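Local coordinates for encapsidation protein (Bacillus phage phi29, PDB 5HD9) that probably hydrolyses ATP as the motor that drives phage DNA into a preformed capsid, at residues K175-N178 and A183-E186; S132-L137 and N161-F166; Y34-F39 and Q68-H73. All coordinates share one frame; numbering follows the deposited sequence.

Interaction 1. Residues K175-N178 and A183-E186; sequences KRFN and ALIE
E186 OE2 is gripped by two nitrogens of one arginine: R176 NH2 donates to it at 2.7 Å and R176 NE at 2.9 Å. The guanidinium approaches side-on, and the oxygen lies only 9° out of its plane. NE uses the anti lone pair of OE2, pointing away from OE1, while NH2 reaches the same side from out of the carboxylate plane. Both N-H angles are clearly bent, as expected when two donors converge on one acceptor. The other oxygen, OE1, takes a hydrogen bond from Y4 outside the segments, so both oxygens of the carboxylate are held. With CG anti to the backbone N (chi1 -173°) and the chain extended beyond it, E186 runs alongside F177, its CD 3.5 Å from F177 CE1.

The backbones of the two segments form an antiparallel beta hairpin at one edge of the large mixed sheet of the ASCE fold, with 177-179 outermost. N178 and I185 are a hydrogen-bonded pair: N178 N to I185 O and I185 N to N178 O both measure 2.9 Å and are nearly straight. F177 and E186 form the adjacent non-hydrogen-bonded pair, where E186 CA makes a CA-H...O contact with R176 O. On the face carrying F177 and E186, L184 CD1 meets the rim of the phenyl ring near its plane, 3.8 Å from F177 CD1, and helix 7-11 packs against the same side chains. A water takes an N-H from N178 ND2, while N178 OD1 accepts from the backbone of D172.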
loop_
_atom_site.group_PDB
_atom_site.type_symbol
_atom_site.label_atom_id
_atom_site.label_comp_id
_atom_site.label_asym_id
_atom_site.label_seq_id
_atom_site.Cartn_x
_atom_site.Cartn_y
_atom_site.Cartn_z
ATOM N N LYS A 175 -6.954 11.467 -17.433
ATOM C CA LYS A 175 -7.386 11.959 -16.124
ATOM C C LYS A 175 -6.408 11.571 -15.020
ATOM O O LYS A 175 -5.940 10.433 -14.978
ATOM C CB LYS A 175 -8.772 11.405 -15.775
ATOM C CG LYS A 175 -9.901 11.843 -16.693
ATOM C CD LYS A 175 -11.213 11.184 -16.275
ATOM C CE LYS A 175 -12.405 11.736 -17.043
ATOM N NZ LYS A 175 -13.131 10.674 -17.798
ATOM N N ARG A 176 -6.107 12.501 -14.116
ATOM C CA ARG A 176 -5.313 12.146 -12.949
ATOM C C ARG A 176 -6.112 11.191 -12.073
ATOM O O ARG A 176 -5.561 10.233 -11.544
ATOM C CB ARG A 176 -4.893 13.367 -12.127
ATOM C CG ARG A 176 -4.114 12.955 -10.874
ATOM C CD ARG A 176 -3.493 14.114 -10.114
ATOM N NE ARG A 176 -2.787 13.626 -8.928
ATOM C CZ ARG A 176 -1.833 14.291 -8.282
ATOM N NH1 ARG A 176 -1.449 15.489 -8.698
ATOM N NH2 ARG A 176 -1.257 13.751 -7.216
ATOM N N PHE A 177 -7.409 11.454 -11.931
ATOM C CA PHE A 177 -8.277 10.631 -11.092
ATOM C C PHE A 177 -9.418 9.994 -11.875
ATOM O O PHE A 177 -10.255 10.686 -12.457
ATOM C CB PHE A 177 -8.860 11.459 -9.943
ATOM C CG PHE A 177 -7.841 11.897 -8.930
ATOM C CD1 PHE A 177 -7.370 11.011 -7.976
ATOM C CD2 PHE A 177 -7.361 13.195 -8.928
ATOM C CE1 PHE A 177 -6.435 11.410 -7.043
ATOM C CE2 PHE A 177 -6.421 13.598 -7.997
ATOM C CZ PHE A 177 -5.962 12.705 -7.053
ATOM N N ASN A 178 -9.422 8.667 -11.890
ATOM C CA ASN A 178 -10.568 7.887 -12.335
ATOM C C ASN A 178 -11.283 7.336 -11.112
ATOM O O ASN A 178 -10.716 6.545 -10.355
ATOM C CB ASN A 178 -10.135 6.755 -13.264
ATOM C CG ASN A 178 -9.833 7.241 -14.663
ATOM O OD1 ASN A 178 -10.685 7.184 -15.548
ATOM N ND2 ASN A 178 -8.617 7.734 -14.869
ATOM N N ALA A 183 -13.611 2.270 -5.459
ATOM C CA ALA A 183 -12.220 2.261 -5.889
ATOM C C ALA A 183 -11.813 3.563 -6.572
ATOM O O ALA A 183 -12.656 4.340 -7.018
ATOM C CB ALA A 183 -11.962 1.079 -6.810
ATOM N N LEU A 184 -10.503 3.776 -6.650
ATOM C CA LEU A 184 -9.934 4.998 -7.194
ATOM C C LEU A 184 -8.616 4.683 -7.896
ATOM O O LEU A 184 -7.795 3.933 -7.370
ATOM C CB LEU A 184 -9.716 6.023 -6.075
ATOM C CG LEU A 184 -8.958 7.304 -6.425
ATOM C CD1 LEU A 184 -9.752 8.130 -7.418
ATOM C CD2 LEU A 184 -8.665 8.108 -5.168
ATOM N N ILE A 185 -8.425 5.244 -9.087
ATOM C CA ILE A 185 -7.160 5.119 -9.804
ATOM C C ILE A 185 -6.551 6.502 -9.985
ATOM O O ILE A 185 -7.153 7.368 -10.625
ATOM C CB ILE A 185 -7.341 4.440 -11.184
ATOM C CG1 ILE A 185 -7.853 3.010 -11.004
ATOM C CG2 ILE A 185 -6.017 4.426 -11.962
ATOM C CD1 ILE A 185 -8.273 2.329 -12.296
ATOM N N GLU A 186 -5.365 6.703 -9.415
ATOM C CA GLU A 186 -4.645 7.962 -9.561
ATOM C C GLU A 186 -3.432 7.789 -10.466
ATOM O O GLU A 186 -2.667 6.842 -10.316
ATOM C CB GLU A 186 -4.193 8.508 -8.203
ATOM C CG GLU A 186 -3.582 9.909 -8.300
ATOM C CD GLU A 186 -3.046 10.414 -6.981
ATOM O OE1 GLU A 186 -2.808 9.584 -6.079
ATOM O OE2 GLU A 186 -2.860 11.644 -6.848
HETATM O O HOH W 1 -6.239 8.094 -13.213
#

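Interaction 2. Residues S132-L137 and N161-F166; sequences SALLNL and NPYFLF
This is apolar side-chain packing between two helices, 130-141 and 162-167, next to strand 109-115 of the central sheet. The evidence for side-chain rather than backbone contact is the separation: the axes of the two short segments approach to 12.0 Å and run nearly perpendicular, at 82°, so long side chains must span the gap. L134 and Y163 do so on the buried side, crossing at about a right angle, with L134 CD2 3.6 Å from Y163 CE2. Both also pack on F114 of the strand. Y163 OH is hydrogen-bonded to E130, one turn before L134, which ties the ring's polar end to the first helix.

Toward the surface, L135 and F166 approach from opposite directions, and L135 CD1 lies 3.9 Å from F166 CE1. F166 gets there with CG anti to its own N (chi1 -172°). N161 sits just before the second helix as its N-cap, and its OD1 accepts from F164 N at 3.2 Å and, weakly, from Y163 N. Only 168 Å² is buried across the pair, and the four main side chains meet through carbon; this is therefore non-directional apolar packing, with the directional Y163 OH bond to E130 nearby.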
loop_
_atom_site.group_PDB
_atom_site.type_symbol
_atom_site.label_atom_id
_atom_site.label_comp_id
_atom_site.label_asym_id
_atom_site.label_seq_id
_atom_site.Cartn_x
_atom_site.Cartn_y
_atom_site.Cartn_z
ATOM N N SER A 132 -8.363 -12.451 -5.240
ATOM C CA SER A 132 -9.114 -13.045 -4.139
ATOM C C SER A 132 -8.268 -13.097 -2.867
ATOM O O SER A 132 -8.782 -12.902 -1.763
ATOM C CB SER A 132 -9.591 -14.452 -4.511
ATOM O OG SER A 132 -10.517 -14.403 -5.581
ATOM N N ALA A 133 -6.972 -13.350 -3.021
ATOM C CA ALA A 133 -6.069 -13.407 -1.873
ATOM C C ALA A 133 -5.961 -12.047 -1.180
ATOM O O ALA A 133 -6.043 -11.968 0.049
ATOM C CB ALA A 133 -4.686 -13.892 -2.300
ATOM N N LEU A 134 -5.771 -10.981 -1.956
ATOM C CA LEU A 134 -5.706 -9.639 -1.383
ATOM C C LEU A 134 -7.039 -9.300 -0.748
ATOM O O LEU A 134 -7.099 -8.737 0.343
ATOM C CB LEU A 134 -5.359 -8.586 -2.438
ATOM C CG LEU A 134 -5.217 -7.162 -1.882
ATOM C CD1 LEU A 134 -4.022 -7.073 -0.949
ATOM C CD2 LEU A 134 -5.100 -6.134 -2.993
ATOM N N LEU A 135 -8.109 -9.647 -1.448
ATOM C CA LEU A 135 -9.448 -9.424 -0.946
ATOM C C LEU A 135 -9.645 -10.131 0.396
ATOM O O LEU A 135 -10.173 -9.543 1.337
ATOM C CB LEU A 135 -10.471 -9.899 -1.974
ATOM C CG LEU A 135 -10.793 -8.929 -3.116
ATOM C CD1 LEU A 135 -11.763 -9.565 -4.101
ATOM C CD2 LEU A 135 -11.358 -7.605 -2.605
ATOM N N ASN A 136 -9.198 -11.380 0.494
ATOM C CA ASN A 136 -9.290 -12.116 1.751
ATOM C C ASN A 136 -8.490 -11.430 2.856
ATOM O O ASN A 136 -8.949 -11.325 3.994
ATOM C CB ASN A 136 -8.803 -13.555 1.575
ATOM C CG ASN A 136 -8.888 -14.361 2.859
ATOM O OD1 ASN A 136 -7.898 -14.520 3.570
ATOM N ND2 ASN A 136 -10.078 -14.868 3.166
ATOM N N LEU A 137 -7.295 -10.962 2.512
ATOM C CA LEU A 137 -6.452 -10.235 3.453
ATOM C C LEU A 137 -7.182 -9.000 3.974
ATOM O O LEU A 137 -7.187 -8.736 5.176
ATOM C CB LEU A 137 -5.129 -9.842 2.787
ATOM C CG LEU A 137 -4.006 -9.272 3.661
ATOM C CD1 LEU A 137 -2.671 -9.465 2.964
ATOM C CD2 LEU A 137 -4.206 -7.799 3.971
ATOM N N ASN A 161 -4.456 -5.017 -15.988
ATOM C CA ASN A 161 -3.849 -5.915 -15.018
ATOM C C ASN A 161 -4.957 -6.662 -14.276
ATOM O O ASN A 161 -6.122 -6.282 -14.370
ATOM C CB ASN A 161 -2.963 -5.132 -14.046
ATOM C CG ASN A 161 -3.761 -4.227 -13.127
ATOM O OD1 ASN A 161 -4.333 -4.677 -12.137
ATOM N ND2 ASN A 161 -3.793 -2.939 -13.448
ATOM N N PRO A 162 -4.605 -7.726 -13.539
ATOM C CA PRO A 162 -5.633 -8.573 -12.922
ATOM C C PRO A 162 -6.622 -7.810 -12.043
ATOM O O PRO A 162 -7.804 -8.153 -12.032
ATOM C CB PRO A 162 -4.815 -9.557 -12.081
ATOM C CG PRO A 162 -3.483 -9.605 -12.745
ATOM C CD PRO A 162 -3.246 -8.221 -13.255
ATOM N N TYR A 163 -6.153 -6.790 -11.332
ATOM C CA TYR A 163 -7.018 -6.036 -10.433
ATOM C C TYR A 163 -8.011 -5.183 -11.215
ATOM O O TYR A 163 -9.204 -5.186 -10.918
ATOM C CB TYR A 163 -6.177 -5.173 -9.485
ATOM C CG TYR A 163 -5.379 -6.017 -8.520
ATOM C CD1 TYR A 163 -4.128 -6.509 -8.864
ATOM C CD2 TYR A 163 -5.895 -6.357 -7.277
ATOM C CE1 TYR A 163 -3.406 -7.298 -7.992
ATOM C CE2 TYR A 163 -5.182 -7.145 -6.398
ATOM C CZ TYR A 163 -3.938 -7.612 -6.761
ATOM O OH TYR A 163 -3.224 -8.402 -5.891
ATOM N N PHE A 164 -7.530 -4.464 -12.223
ATOM C CA PHE A 164 -8.415 -3.636 -13.033
ATOM C C PHE A 164 -9.435 -4.514 -13.761
ATOM O O PHE A 164 -10.617 -4.175 -13.847
ATOM C CB PHE A 164 -7.622 -2.801 -14.042
ATOM C CG PHE A 164 -6.791 -1.705 -13.423
ATOM C CD1 PHE A 164 -6.587 -1.644 -12.054
ATOM C CD2 PHE A 164 -6.221 -0.726 -14.222
ATOM C CE1 PHE A 164 -5.821 -0.633 -11.498
ATOM C CE2 PHE A 164 -5.458 0.284 -13.671
ATOM C CZ PHE A 164 -5.258 0.331 -12.307
ATOM N N LEU A 165 -8.969 -5.644 -14.282
ATOM C CA LEU A 165 -9.845 -6.578 -14.978
ATOM C C LEU A 165 -10.894 -7.151 -14.030
ATOM O O LEU A 165 -12.079 -7.203 -14.357
ATOM C CB LEU A 165 -9.034 -7.713 -15.600
ATOM C CG LEU A 165 -8.067 -7.335 -16.722
ATOM C CD1 LEU A 165 -7.255 -8.551 -17.139
ATOM C CD2 LEU A 165 -8.812 -6.753 -17.912
ATOM N N PHE A 166 -10.447 -7.575 -12.853
ATOM C CA PHE A 166 -11.320 -8.242 -11.892
ATOM C C PHE A 166 -12.449 -7.313 -11.451
ATOM O O PHE A 166 -13.611 -7.715 -11.404
ATOM C CB PHE A 166 -10.507 -8.719 -10.682
ATOM C CG PHE A 166 -11.279 -9.588 -9.728
ATOM C CD1 PHE A 166 -12.098 -9.027 -8.764
ATOM C CD2 PHE A 166 -11.173 -10.967 -9.790
ATOM C CE1 PHE A 166 -12.803 -9.828 -7.885
ATOM C CE2 PHE A 166 -11.876 -11.771 -8.913
ATOM C CZ PHE A 166 -12.691 -11.200 -7.959
#

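Interaction 3. Residues Y34-F39 and Q68-H73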
loop_
_atom_site.group_PDB
_atom_site.type_symbol
_atom_site.label_atom_id
_atom_site.label_comp_id
_atom_site.label_asym_id
_atom_site.label_seq_id
_atom_site.Cartn_x
_atom_site.Cartn_y
_atom_site.Cartn_z
ATOM N N TYR A 34 2.437 8.204 5.946
ATOM C CA TYR A 34 1.023 8.295 6.301
ATOM C C TYR A 34 0.634 7.282 7.386
ATOM O O TYR A 34 0.124 7.679 8.430
ATOM C CB TYR A 34 0.142 8.117 5.059
ATOM C CG TYR A 34 -1.332 7.999 5.381
ATOM C CD1 TYR A 34 -2.076 9.119 5.720
ATOM C CD2 TYR A 34 -1.978 6.768 5.350
ATOM C CE1 TYR A 34 -3.420 9.020 6.022
ATOM C CE2 TYR A 34 -3.322 6.659 5.650
ATOM C CZ TYR A 34 -4.038 7.787 5.986
ATOM O OH TYR A 34 -5.378 7.676 6.281
ATOM N N PRO A 35 0.878 5.980 7.159
ATOM C CA PRO A 35 0.492 5.016 8.201
ATOM C C PRO A 35 1.257 5.186 9.516
ATOM O O PRO A 35 0.699 4.913 10.577
ATOM C CB PRO A 35 0.802 3.655 7.563
ATOM C CG PRO A 35 1.725 3.948 6.424
ATOM C CD PRO A 35 1.374 5.310 5.945
ATOM N N ILE A 36 2.510 5.627 9.452
ATOM C CA ILE A 36 3.281 5.881 10.664
ATOM C C ILE A 36 2.615 6.994 11.472
ATOM O O ILE A 36 2.534 6.914 12.696
ATOM C CB ILE A 36 4.745 6.258 10.345
ATOM C CG1 ILE A 36 5.492 5.028 9.830
ATOM C CG2 ILE A 36 5.455 6.798 11.585
ATOM C CD1 ILE A 36 6.842 5.328 9.230
ATOM N N ASN A 37 2.132 8.023 10.783
ATOM C CA ASN A 37 1.435 9.117 11.449
ATOM C C ASN A 37 0.106 8.662 12.039
ATOM O O ASN A 37 -0.287 9.125 13.111
ATOM C CB ASN A 37 1.196 10.280 10.482
ATOM C CG ASN A 37 2.317 11.301 10.507
ATOM O OD1 ASN A 37 2.564 11.944 11.530
ATOM N ND2 ASN A 37 2.988 11.472 9.376
ATOM N N ARG A 38 -0.585 7.760 11.342
ATOM C CA ARG A 38 -1.869 7.265 11.824
ATOM C C ARG A 38 -1.670 6.458 13.105
ATOM O O ARG A 38 -2.506 6.509 14.008
ATOM C CB ARG A 38 -2.579 6.406 10.769
ATOM C CG ARG A 38 -2.976 7.133 9.484
ATOM C CD ARG A 38 -3.883 8.343 9.711
ATOM N NE ARG A 38 -5.182 7.983 10.275
ATOM C CZ ARG A 38 -6.184 8.839 10.454
ATOM N NH1 ARG A 38 -6.048 10.114 10.115
ATOM N NH2 ARG A 38 -7.328 8.421 10.975
ATOM N N PHE A 39 -0.563 5.723 13.196
ATOM C CA PHE A 39 -0.301 4.947 14.404
ATOM C C PHE A 39 0.047 5.854 15.575
ATOM O O PHE A 39 -0.472 5.685 16.678
ATOM C CB PHE A 39 0.833 3.942 14.210
ATOM C CG PHE A 39 1.071 3.094 15.430
ATOM C CD1 PHE A 39 0.256 2.005 15.695
ATOM C CD2 PHE A 39 2.072 3.410 16.332
ATOM C CE1 PHE A 39 0.450 1.235 16.827
ATOM C CE2 PHE A 39 2.271 2.642 17.466
ATOM C CZ PHE A 39 1.458 1.554 17.712
ATOM N N GLN A 68 14.132 10.325 9.350
ATOM C CA GLN A 68 14.391 11.727 9.654
ATOM C C GLN A 68 13.093 12.491 9.933
ATOM O O GLN A 68 13.123 13.590 10.479
ATOM C CB GLN A 68 15.157 12.397 8.506
ATOM C CG GLN A 68 16.261 11.540 7.885
ATOM C CD GLN A 68 17.234 10.977 8.908
ATOM O OE1 GLN A 68 17.474 11.576 9.956
ATOM N NE2 GLN A 68 17.799 9.812 8.605
ATOM N N GLU A 69 11.957 11.906 9.562
ATOM C CA GLU A 69 10.652 12.525 9.803
ATOM C C GLU A 69 10.146 12.310 11.222
ATOM O O GLU A 69 9.292 13.058 11.706
ATOM C CB GLU A 69 9.617 11.974 8.826
ATOM C CG GLU A 69 9.818 12.439 7.390
ATOM C CD GLU A 69 8.731 13.404 6.888
ATOM O OE1 GLU A 69 7.737 13.641 7.607
ATOM O OE2 GLU A 69 8.872 13.927 5.763
ATOM N N PHE A 70 10.660 11.274 11.876
ATOM C CA PHE A 70 10.206 10.893 13.207
ATOM C C PHE A 70 11.395 10.679 14.137
ATOM O O PHE A 70 11.579 9.584 14.671
ATOM C CB PHE A 70 9.359 9.619 13.139
ATOM C CG PHE A 70 8.216 9.695 12.162
ATOM C CD1 PHE A 70 6.999 10.239 12.538
ATOM C CD2 PHE A 70 8.360 9.219 10.868
ATOM C CE1 PHE A 70 5.947 10.310 11.640
ATOM C CE2 PHE A 70 7.312 9.287 9.965
ATOM C CZ PHE A 70 6.105 9.831 10.352
ATOM N N PRO A 71 12.206 11.726 14.340
ATOM C CA PRO A 71 13.437 11.575 15.123
ATOM C C PRO A 71 13.185 11.195 16.584
ATOM O O PRO A 71 14.012 10.503 17.179
ATOM C CB PRO A 71 14.081 12.961 15.027
ATOM C CG PRO A 71 12.941 13.888 14.792
ATOM C CD PRO A 71 11.987 13.123 13.927
ATOM N N ASP A 72 12.061 11.633 17.143
ATOM C CA ASP A 72 11.755 11.394 18.553
ATOM C C ASP A 72 10.851 10.180 18.746
ATOM O O ASP A 72 10.207 10.031 19.786
ATOM C CB ASP A 72 11.101 12.632 19.167
ATOM C CG ASP A 72 11.999 13.856 19.099
ATOM O OD1 ASP A 72 13.188 13.741 19.467
ATOM O OD2 ASP A 72 11.523 14.926 18.665
ATOM N N HIS A 73 10.806 9.323 17.734
ATOM C CA HIS A 73 10.107 8.050 17.827
ATOM C C HIS A 73 11.076 6.939 17.451
ATOM O O HIS A 73 11.886 7.099 16.537
ATOM C CB HIS A 73 8.876 8.032 16.918
ATOM C CG HIS A 73 7.781 8.946 17.367
ATOM N ND1 HIS A 73 6.846 8.585 18.316
ATOM C CD2 HIS A 73 7.470 10.215 16.999
ATOM C CE1 HIS A 73 6.010 9.588 18.511
ATOM N NE2 HIS A 73 6.363 10.585 17.727
HETATM O O HOH W 2 4.779 13.743 9.434
#
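I36 sets its CG2 methyl over one face of the F70 ring, 3.4 Å from the centroid and 16° off the ring normal, a close CH-pi contact. The nearest ring atom is F70 CZ, 3.3 Å from I36 CG2. With chi1 at -71°, CG2 lies anti to the backbone N and CG1 beside it, which puts that methyl over the ring. N37, the next residue, meets the ring differently: its amide sits at the edge, with N37 ND2 3.7 Å from F70 CZ and the amide and ring planes 59° apart. One phenyl group is thus touched on a face and at its rim by consecutive residues of helix 26-42.

Further out, N37 ND2 donates to a water at 2.9 Å, and that water makes a weak bond to E69 OE1. E69 OE2 is hydrogen-bonded to Y29, an earlier residue of the same helix. F70 itself opens a type I beta turn ending at H73, closed by H73 N to F70 O at 3.2 Å; H73 ND1 bonds to D85. Around the ring, I40 of the helix also touches F70, and F63 and V66 of the preceding loop touch I36. The contact therefore fastens the long connection between strands 45-50 and 75-78 onto the helix that follows the putative Walker A loop. Across the pair the contact is mainly apolar, CH-pi at the F70 face, with a water-linked polar fringe beside it.

How the interactions relate
Interactions 1 and 2 are neighbours, with centres about 17 Å apart: I185 CD1 of the hairpin packs on F164 CZ of helix 162-167 at 3.6 Å, and that helix leads in sequence to strand 177-179. Interaction 3 stands apart, its centre about 27 Å from that of interaction 1 and about 30 Å from that of interaction 2, on the opposite side of the chain's centre from the latter. Its nearest atoms are about 12 Å from interaction 1 and about 13 Å from interaction 2. The putative Walker A loop, consistent with the P-loop NTPase family, relates two of them: E186 of interaction 1 lies near it without touching, and interaction 3 sits on the helix starting at its end.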